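Side-chain contacts in pngf-ii (Elizabethkingia meningoseptica, PDB 4R4X), which removes N-linked glycans from glycoproteins, acting as a bacterial peptide:N-glycosidase of the PNGase F type: residues 255-260 with 336-341; 2-7 with 117-122. All coordinates share one frame; numbering follows the deposited sequence.

Interaction 1. Residues 255-260 with 336-341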
ATOM      1  N   PRO A 255       1.505  20.909   0.367  1.00 14.93           N
ATOM      2  CA  PRO A 255       1.982  21.510   1.640  1.00 15.58           C
ATOM      3  C   PRO A 255       1.511  22.957   1.816  1.00 15.58           C
ATOM      4  O   PRO A 255       1.698  23.787   0.924  1.00 16.24           O
ATOM      5  CB  PRO A 255       3.507  21.455   1.526  1.00 15.70           C
ATOM      6  CG  PRO A 255       3.784  20.556   0.361  1.00 16.19           C
ATOM      7  CD  PRO A 255       2.614  20.665  -0.562  1.00 15.45           C
ATOM      8  N   GLN A 256       0.920  23.239   2.968  1.00 16.71           N
ATOM      9  CA  GLN A 256       0.302  24.537   3.237  1.00 17.47           C
ATOM     10  C   GLN A 256       0.983  25.273   4.395  1.00 19.07           C
ATOM     11  O   GLN A 256       0.386  26.188   4.992  1.00 19.70           O
ATOM     12  CB  GLN A 256      -1.183  24.339   3.523  1.00 17.97           C
ATOM     13  CG  GLN A 256      -1.980  23.968   2.278  1.00 18.77           C
ATOM     14  CD  GLN A 256      -3.475  23.964   2.544  1.00 20.29           C
ATOM     15  OE1 GLN A 256      -4.192  24.893   2.165  1.00 22.39           O
ATOM     16  NE2 GLN A 256      -3.941  22.944   3.230  1.00 19.67           N
ATOM     17  N   GLU A 257       2.228  24.896   4.685  1.00 19.42           N
ATOM     18  CA  GLU A 257       3.006  25.499   5.779  1.00 21.49           C
ATOM     19  C   GLU A 257       3.415  26.957   5.535  1.00 20.99           C
ATOM     20  O   GLU A 257       3.740  27.656   6.478  1.00 22.79           O
ATOM     21  CB  GLU A 257       4.268  24.692   6.081  1.00 22.72           C
ATOM     22  CG  GLU A 257       4.037  23.363   6.790  1.00 24.73           C
ATOM     23  CD  GLU A 257       3.412  22.283   5.896  1.00 26.06           C
ATOM     24  OE1 GLU A 257       2.656  21.432   6.420  1.00 27.59           O
ATOM     25  OE2 GLU A 257       3.641  22.301   4.667  1.00 24.89           O
ATOM     26  N   ARG A 258       3.440  27.419   4.293  1.00 20.05           N
ATOM     27  CA  ARG A 258       3.779  28.812   4.013  1.00 19.23           C
ATOM     28  C   ARG A 258       2.555  29.571   3.546  1.00 20.05           C
ATOM     29  O   ARG A 258       1.488  28.971   3.351  1.00 20.40           O
ATOM     30  CB  ARG A 258       4.945  28.870   3.028  1.00 19.26           C
ATOM     31  CG  ARG A 258       6.187  28.272   3.666  1.00 18.48           C
ATOM     32  CD  ARG A 258       7.456  28.455   2.872  1.00 18.39           C
ATOM     33  NE  ARG A 258       8.552  27.733   3.527  1.00 18.28           N
ATOM     34  CZ  ARG A 258       9.847  27.894   3.261  1.00 17.92           C
ATOM     35  NH1 ARG A 258      10.262  28.715   2.315  1.00 18.88           N
ATOM     36  NH2 ARG A 258      10.741  27.207   3.947  1.00 19.38           N
ATOM     37  N   ALA A 259       2.694  30.889   3.384  1.00 19.96           N
ATOM     38  CA  ALA A 259       1.543  31.761   3.089  1.00 21.13           C
ATOM     39  C   ALA A 259       0.788  31.389   1.807  1.00 19.62           C
ATOM     40  O   ALA A 259      -0.426  31.436   1.792  1.00 21.67           O
ATOM     41  CB  ALA A 259       1.991  33.222   3.000  1.00 21.21           C
ATOM     42  N   ILE A 260       1.526  31.051   0.752  1.00 18.34           N
ATOM     43  CA  ILE A 260       0.990  30.614  -0.530  1.00 18.06           C
ATOM     44  C   ILE A 260       1.247  29.098  -0.714  1.00 16.34           C
ATOM     45  O   ILE A 260       2.261  28.597  -0.278  1.00 15.52           O
ATOM     46  CB  ILE A 260       1.673  31.342  -1.706  1.00 19.63           C
ATOM     47  CG1 ILE A 260       1.708  32.854  -1.493  1.00 22.28           C
ATOM     48  CG2 ILE A 260       0.953  31.051  -3.024  1.00 20.86           C
ATOM     49  CD1 ILE A 260       2.603  33.579  -2.487  1.00 23.53           C
ATOM     50  N   ARG A 336       6.270  10.450   5.876  1.00 14.67           N
ATOM     51  CA  ARG A 336       5.586  10.402   7.161  1.00 16.48           C
ATOM     52  C   ARG A 336       5.550  11.770   7.897  1.00 15.91           C
ATOM     53  O   ARG A 336       4.494  12.188   8.327  1.00 16.30           O
ATOM     54  CB  ARG A 336       6.197   9.309   8.052  1.00 17.82           C
ATOM     55  CG  ARG A 336       5.456   9.113   9.376  1.00 20.36           C
ATOM     56  CD  ARG A 336       6.233   8.260  10.373  1.00 21.89           C
ATOM     57  NE  ARG A 336       7.454   8.956  10.768  1.00 24.72           N
ATOM     58  CZ  ARG A 336       7.484   9.993  11.602  1.00 26.80           C
ATOM     59  NH1 ARG A 336       6.378  10.445  12.193  1.00 27.53           N
ATOM     60  NH2 ARG A 336       8.643  10.564  11.859  1.00 31.00           N
ATOM     61  N   PRO A 337       6.692  12.479   7.995  1.00 16.53           N
ATOM     62  CA  PRO A 337       6.682  13.776   8.697  1.00 16.63           C
ATOM     63  C   PRO A 337       5.747  14.826   8.086  1.00 17.57           C
ATOM     64  O   PRO A 337       5.266  15.685   8.804  1.00 17.00           O
ATOM     65  CB  PRO A 337       8.137  14.241   8.618  1.00 16.67           C
ATOM     66  CG  PRO A 337       8.914  12.969   8.457  1.00 16.95           C
ATOM     67  CD  PRO A 337       8.048  12.108   7.565  1.00 16.09           C
ATOM     68  N   GLN A 338       5.494  14.752   6.784  1.00 16.81           N
ATOM     69  CA  GLN A 338       4.603  15.676   6.116  1.00 18.57           C
ATOM     70  C   GLN A 338       3.143  15.222   6.238  1.00 19.42           C
ATOM     71  O   GLN A 338       2.247  16.037   6.107  1.00 23.14           O
ATOM     72  CB  GLN A 338       5.028  15.820   4.643  1.00 19.21           C
ATOM     73  CG  GLN A 338       4.262  16.826   3.797  1.00 21.02           C
ATOM     74  CD  GLN A 338       4.494  18.273   4.212  1.00 21.70           C
ATOM     75  OE1 GLN A 338       3.557  19.079   4.264  1.00 25.37           O
ATOM     76  NE2 GLN A 338       5.733  18.605   4.515  1.00 20.23           N
ATOM     77  N   LEU A 339       2.909  13.934   6.493  1.00 17.93           N
ATOM     78  CA  LEU A 339       1.534  13.376   6.546  1.00 17.45           C
ATOM     79  C   LEU A 339       0.962  13.222   7.941  1.00 17.11           C
ATOM     80  O   LEU A 339      -0.242  13.374   8.134  1.00 17.69           O
ATOM     81  CB  LEU A 339       1.505  12.008   5.876  1.00 17.65           C
ATOM     82  CG  LEU A 339       1.840  11.952   4.384  1.00 17.83           C
ATOM     83  CD1 LEU A 339       2.186  10.515   4.008  1.00 18.44           C
ATOM     84  CD2 LEU A 339       0.679  12.464   3.561  1.00 19.13           C
ATOM     85  N   SER A 340       1.814  12.900   8.912  1.00 17.31           N
ATOM     86  CA  SER A 340       1.362  12.458  10.230  1.00 17.67           C
ATOM     87  C   SER A 340       0.487  13.512  10.912  1.00 18.34           C
ATOM     88  O   SER A 340       0.864  14.689  10.997  1.00 16.84           O
ATOM     89  CB  SER A 340       2.567  12.135  11.128  1.00 17.75           C
ATOM     90  OG  SER A 340       2.138  11.540  12.333  1.00 17.02           O
ATOM     91  N   GLY A 341      -0.689  13.081  11.357  1.00 18.65           N
ATOM     92  CA  GLY A 341      -1.549  13.884  12.224  1.00 20.33           C
ATOM     93  C   GLY A 341      -2.084  15.165  11.599  1.00 21.89           C
ATOM     94  O   GLY A 341      -2.366  16.117  12.313  1.00 24.50           O
TER

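Interaction 2. Residues 2-7 with 117-122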
ATOM      1  N   GLN A   2     -21.536 -33.680  31.372  1.00 24.61           N
ATOM      2  CA  GLN A   2     -20.378 -33.127  32.050  1.00 22.21           C
ATOM      3  C   GLN A   2     -19.497 -32.362  31.060  1.00 20.83           C
ATOM      4  O   GLN A   2     -19.263 -32.822  29.927  1.00 18.59           O
ATOM      5  CB  GLN A   2     -19.559 -34.233  32.707  1.00 23.39           C
ATOM      6  CG  GLN A   2     -18.271 -33.767  33.375  1.00 23.35           C
ATOM      7  CD  GLN A   2     -18.515 -33.008  34.664  1.00 25.14           C
ATOM      8  OE1 GLN A   2     -19.170 -33.523  35.557  1.00 25.65           O
ATOM      9  NE2 GLN A   2     -17.972 -31.780  34.776  1.00 25.44           N
ATOM     10  N   THR A   3     -19.028 -31.205  31.513  1.00 19.18           N
ATOM     11  CA  THR A   3     -18.098 -30.379  30.765  1.00 19.54           C
ATOM     12  C   THR A   3     -16.671 -30.588  31.230  1.00 19.53           C
ATOM     13  O   THR A   3     -16.403 -30.632  32.441  1.00 19.95           O
ATOM     14  CB  THR A   3     -18.480 -28.895  30.912  1.00 18.86           C
ATOM     15  OG1 THR A   3     -19.766 -28.718  30.340  1.00 18.40           O
ATOM     16  CG2 THR A   3     -17.487 -27.981  30.206  1.00 19.05           C
ATOM     17  N   TYR A   4     -15.744 -30.671  30.271  1.00 19.08           N
ATOM     18  CA  TYR A   4     -14.324 -30.821  30.590  1.00 19.00           C
ATOM     19  C   TYR A   4     -13.492 -29.719  29.964  1.00 18.09           C
ATOM     20  O   TYR A   4     -13.801 -29.233  28.894  1.00 16.62           O
ATOM     21  CB  TYR A   4     -13.779 -32.155  30.085  1.00 20.41           C
ATOM     22  CG  TYR A   4     -14.471 -33.352  30.662  1.00 21.39           C
ATOM     23  CD1 TYR A   4     -15.594 -33.862  30.052  1.00 21.78           C
ATOM     24  CD2 TYR A   4     -13.998 -33.972  31.815  1.00 21.86           C
ATOM     25  CE1 TYR A   4     -16.251 -34.960  30.569  1.00 22.60           C
ATOM     26  CE2 TYR A   4     -14.650 -35.080  32.348  1.00 22.22           C
ATOM     27  CZ  TYR A   4     -15.774 -35.563  31.715  1.00 22.63           C
ATOM     28  OH  TYR A   4     -16.465 -36.647  32.199  1.00 23.91           O
ATOM     29  N   GLU A   5     -12.402 -29.374  30.626  1.00 17.64           N
ATOM     30  CA  GLU A   5     -11.449 -28.404  30.131  1.00 18.46           C
ATOM     31  C   GLU A   5     -10.129 -29.104  29.942  1.00 18.13           C
ATOM     32  O   GLU A   5      -9.594 -29.661  30.898  1.00 18.43           O
ATOM     33  CB  GLU A   5     -11.297 -27.289  31.154  1.00 20.85           C
ATOM     34  CG  GLU A   5     -10.205 -26.285  30.854  1.00 22.81           C
ATOM     35  CD  GLU A   5     -10.503 -24.928  31.488  1.00 26.28           C
ATOM     36  OE1 GLU A   5     -11.585 -24.786  32.119  1.00 30.08           O
ATOM     37  OE2 GLU A   5      -9.672 -24.012  31.359  1.00 28.96           O
ATOM     38  N   ILE A   6      -9.620 -29.103  28.716  1.00 17.69           N
ATOM     39  CA  ILE A   6      -8.345 -29.725  28.407  1.00 17.24           C
ATOM     40  C   ILE A   6      -7.323 -28.682  28.010  1.00 17.69           C
ATOM     41  O   ILE A   6      -7.588 -27.831  27.144  1.00 17.57           O
ATOM     42  CB  ILE A   6      -8.479 -30.746  27.255  1.00 16.76           C
ATOM     43  CG1 ILE A   6      -9.583 -31.772  27.575  1.00 16.94           C
ATOM     44  CG2 ILE A   6      -7.131 -31.431  27.020  1.00 16.93           C
ATOM     45  CD1 ILE A   6     -10.968 -31.375  27.107  1.00 16.84           C
ATOM     46  N   THR A   7      -6.163 -28.739  28.653  1.00 17.28           N
ATOM     47  CA  THR A   7      -5.112 -27.788  28.454  1.00 17.86           C
ATOM     48  C   THR A   7      -3.943 -28.468  27.800  1.00 17.28           C
ATOM     49  O   THR A   7      -3.576 -29.564  28.191  1.00 18.03           O
ATOM     50  CB  THR A   7      -4.649 -27.204  29.802  1.00 19.70           C
ATOM     51  OG1 THR A   7      -5.796 -26.670  30.479  1.00 22.07           O
ATOM     52  CG2 THR A   7      -3.586 -26.124  29.574  1.00 19.96           C
ATOM     53  N   ASN A 117     -12.084 -42.025  23.485  1.00 19.93           N
ATOM     54  CA  ASN A 117     -13.531 -41.938  23.618  1.00 21.56           C
ATOM     55  C   ASN A 117     -14.017 -42.283  25.009  1.00 20.68           C
ATOM     56  O   ASN A 117     -15.218 -42.435  25.229  1.00 21.51           O
ATOM     57  CB  ASN A 117     -14.207 -42.772  22.547  1.00 24.35           C
ATOM     58  CG  ASN A 117     -14.234 -42.042  21.212  1.00 26.35           C
ATOM     59  OD1 ASN A 117     -14.881 -41.007  21.077  1.00 31.49           O
ATOM     60  ND2 ASN A 117     -13.507 -42.542  20.260  1.00 27.33           N
ATOM     61  N   ASP A 118     -13.089 -42.281  25.964  1.00 20.85           N
ATOM     62  CA  ASP A 118     -13.378 -42.654  27.350  1.00 20.29           C
ATOM     63  C   ASP A 118     -14.432 -41.746  28.004  1.00 21.15           C
ATOM     64  O   ASP A 118     -15.200 -42.193  28.859  1.00 20.21           O
ATOM     65  CB  ASP A 118     -12.097 -42.617  28.197  1.00 20.04           C
ATOM     66  CG  ASP A 118     -11.129 -43.808  27.923  1.00 21.17           C
ATOM     67  OD1 ASP A 118     -11.273 -44.523  26.911  1.00 21.43           O
ATOM     68  OD2 ASP A 118     -10.187 -43.987  28.732  1.00 21.49           O
ATOM     69  N   LEU A 119     -14.451 -40.472  27.628  1.00 21.10           N
ATOM     70  CA  LEU A 119     -15.289 -39.485  28.298  1.00 22.03           C
ATOM     71  C   LEU A 119     -16.573 -39.139  27.550  1.00 23.06           C
ATOM     72  O   LEU A 119     -17.311 -38.256  27.991  1.00 24.05           O
ATOM     73  CB  LEU A 119     -14.496 -38.190  28.542  1.00 21.95           C
ATOM     74  CG  LEU A 119     -13.273 -38.263  29.441  1.00 22.40           C
ATOM     75  CD1 LEU A 119     -12.469 -36.975  29.388  1.00 22.42           C
ATOM     76  CD2 LEU A 119     -13.650 -38.579  30.880  1.00 23.44           C
ATOM     77  N   LYS A 120     -16.848 -39.800  26.429  1.00 23.35           N
ATOM     78  CA  LYS A 120     -18.079 -39.536  25.656  1.00 23.85           C
ATOM     79  C   LYS A 120     -18.235 -38.032  25.344  1.00 23.23           C
ATOM     80  O   LYS A 120     -19.339 -37.467  25.401  1.00 22.13           O
ATOM     81  CB  LYS A 120     -19.326 -40.074  26.372  1.00 26.57           C
ATOM     82  CG  LYS A 120     -19.281 -41.572  26.666  1.00 30.69           C
ATOM     83  CD  LYS A 120     -18.801 -41.854  28.084  1.00 35.34           C
ATOM     84  CE  LYS A 120     -18.423 -43.318  28.292  1.00 39.73           C
ATOM     85  NZ  LYS A 120     -19.596 -44.232  28.139  1.00 40.09           N
ATOM     86  N   VAL A 121     -17.097 -37.400  25.047  1.00 20.87           N
ATOM     87  CA  VAL A 121     -17.043 -36.051  24.513  1.00 19.40           C
ATOM     88  C   VAL A 121     -15.944 -36.044  23.455  1.00 19.80           C
ATOM     89  O   VAL A 121     -15.091 -36.952  23.410  1.00 17.68           O
ATOM     90  CB  VAL A 121     -16.744 -34.975  25.563  1.00 18.87           C
ATOM     91  CG1 VAL A 121     -17.804 -34.948  26.664  1.00 18.84           C
ATOM     92  CG2 VAL A 121     -15.341 -35.126  26.135  1.00 18.77           C
ATOM     93  N   LYS A 122     -16.001 -35.042  22.587  1.00 18.58           N
ATOM     94  CA  LYS A 122     -15.025 -34.882  21.521  1.00 18.90           C
ATOM     95  C   LYS A 122     -14.330 -33.545  21.692  1.00 17.92           C
ATOM     96  O   LYS A 122     -14.770 -32.726  22.470  1.00 17.63           O
ATOM     97  CB  LYS A 122     -15.709 -34.974  20.168  1.00 19.47           C
ATOM     98  CG  LYS A 122     -16.264 -36.362  19.900  1.00 21.22           C
ATOM     99  CD  LYS A 122     -16.971 -36.483  18.563  1.00 22.60           C
ATOM    100  CE  LYS A 122     -17.438 -37.926  18.378  1.00 25.28           C
ATOM    101  NZ  LYS A 122     -18.132 -38.099  17.083  1.00 28.05           N
TER
HETATM  102  O   HOH W   1     -18.207 -37.941  30.664  1.00 28.04           O

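Interaction 1. Residues 255-260 with 336-341
Pro255 and Gln338 mark the closest approach of the two backbones, with Pro255 CA 7.8 Å from Gln338 CA. Residues 255-260 run as an irregular loop, while 336-339 make a single helical turn whose Arg336 O accepts from both Leu339 N and Ser340 N. Gln338 holds its CG opposite its own backbone N (chi1 -176°), which starts the chain toward the loop, and a bend at chi2 then presents the amide to Pro255 and Glu257. That amide is probably turned over in the model, so the closeness of Glu257 OE2 to Gln338 OE1, 3.2 Å, is doubtful as an oxygen pair; with the amide turned back it may be a hydrogen bond. Glu257 comes from the opposite direction, its carboxylate plane turned 81° from the amide plane. Pro255 CB packs against the end of the Gln338 side chain. Lys342 stands close by, in a long, weak ion pair with Glu257 and a weak hydrogen bond from its NZ to Gln338 O. The loop follows strand 248-253 and the turn precedes strand 343-350, antiparallel neighbours, so the contact joins connections at one end of two adjacent strands, as suits the antiparallel jelly-roll architecture of PNGase F relatives.

Interaction 2. Residues 2-7 with 117-122
An apolar contact with a water bridge beside it joins Tyr4, near the start of strand 3-12, to Leu119 and Val121 in the loop between strands 109-116 and 134-140. Leu119 lies across the phenol: its CD1 sits over the ring, 4.1 Å from the centroid and 8° off the normal, a CH-pi contact. The other methyl, Leu119 CD2, reaches toward the hydroxyl end and lies 3.8 Å from Tyr4 CZ. Val121 CG2 approaches the ring obliquely, 4.1 Å from Tyr4 CD1, and the valine also packs on Thr27 of the neighbouring strand. Strand 3-12 pairs antiparallel with 23-27 and 144-154, and the loop folds back over its beginning; this curled antiparallel arrangement is consistent with the LolA/LolB-like family of the N-terminal domain. Tyr4 CG stands opposite the carbonyl carbon (chi1 -60°), which sends the ring out to the loop. There a water in the ring plane lies 2.7 Å from Tyr4 OH and donates to Leu119 O at 2.8 Å. Leu119 is itself part of a type I turn, Asn117 to Lys120. Gln2 NE2 donates almost straight to Thr3 O at 3.0 Å, while Gln2 O lies 4.2 Å from Val121 CG1.

The two contacts lie about 61 Å apart between centres, on opposite sides of the middle of the chain, and share no strand or loop. Interaction 1 is the more buried, in the part of the chain related to PNGase F; interaction 2 is only partly buried, in the N-terminal part. Yet the buried one is smaller, 96 against 180 Å², with a single glutamine spanning it. It brings an amide of doubtful orientation near a carboxylate and a proline, whereas 2-7 with 117-122 relies on methyls against an aromatic ring and uses water for its polar link. One contact ties two connections together; the other lays a loop over a strand not paired with either strand it connects.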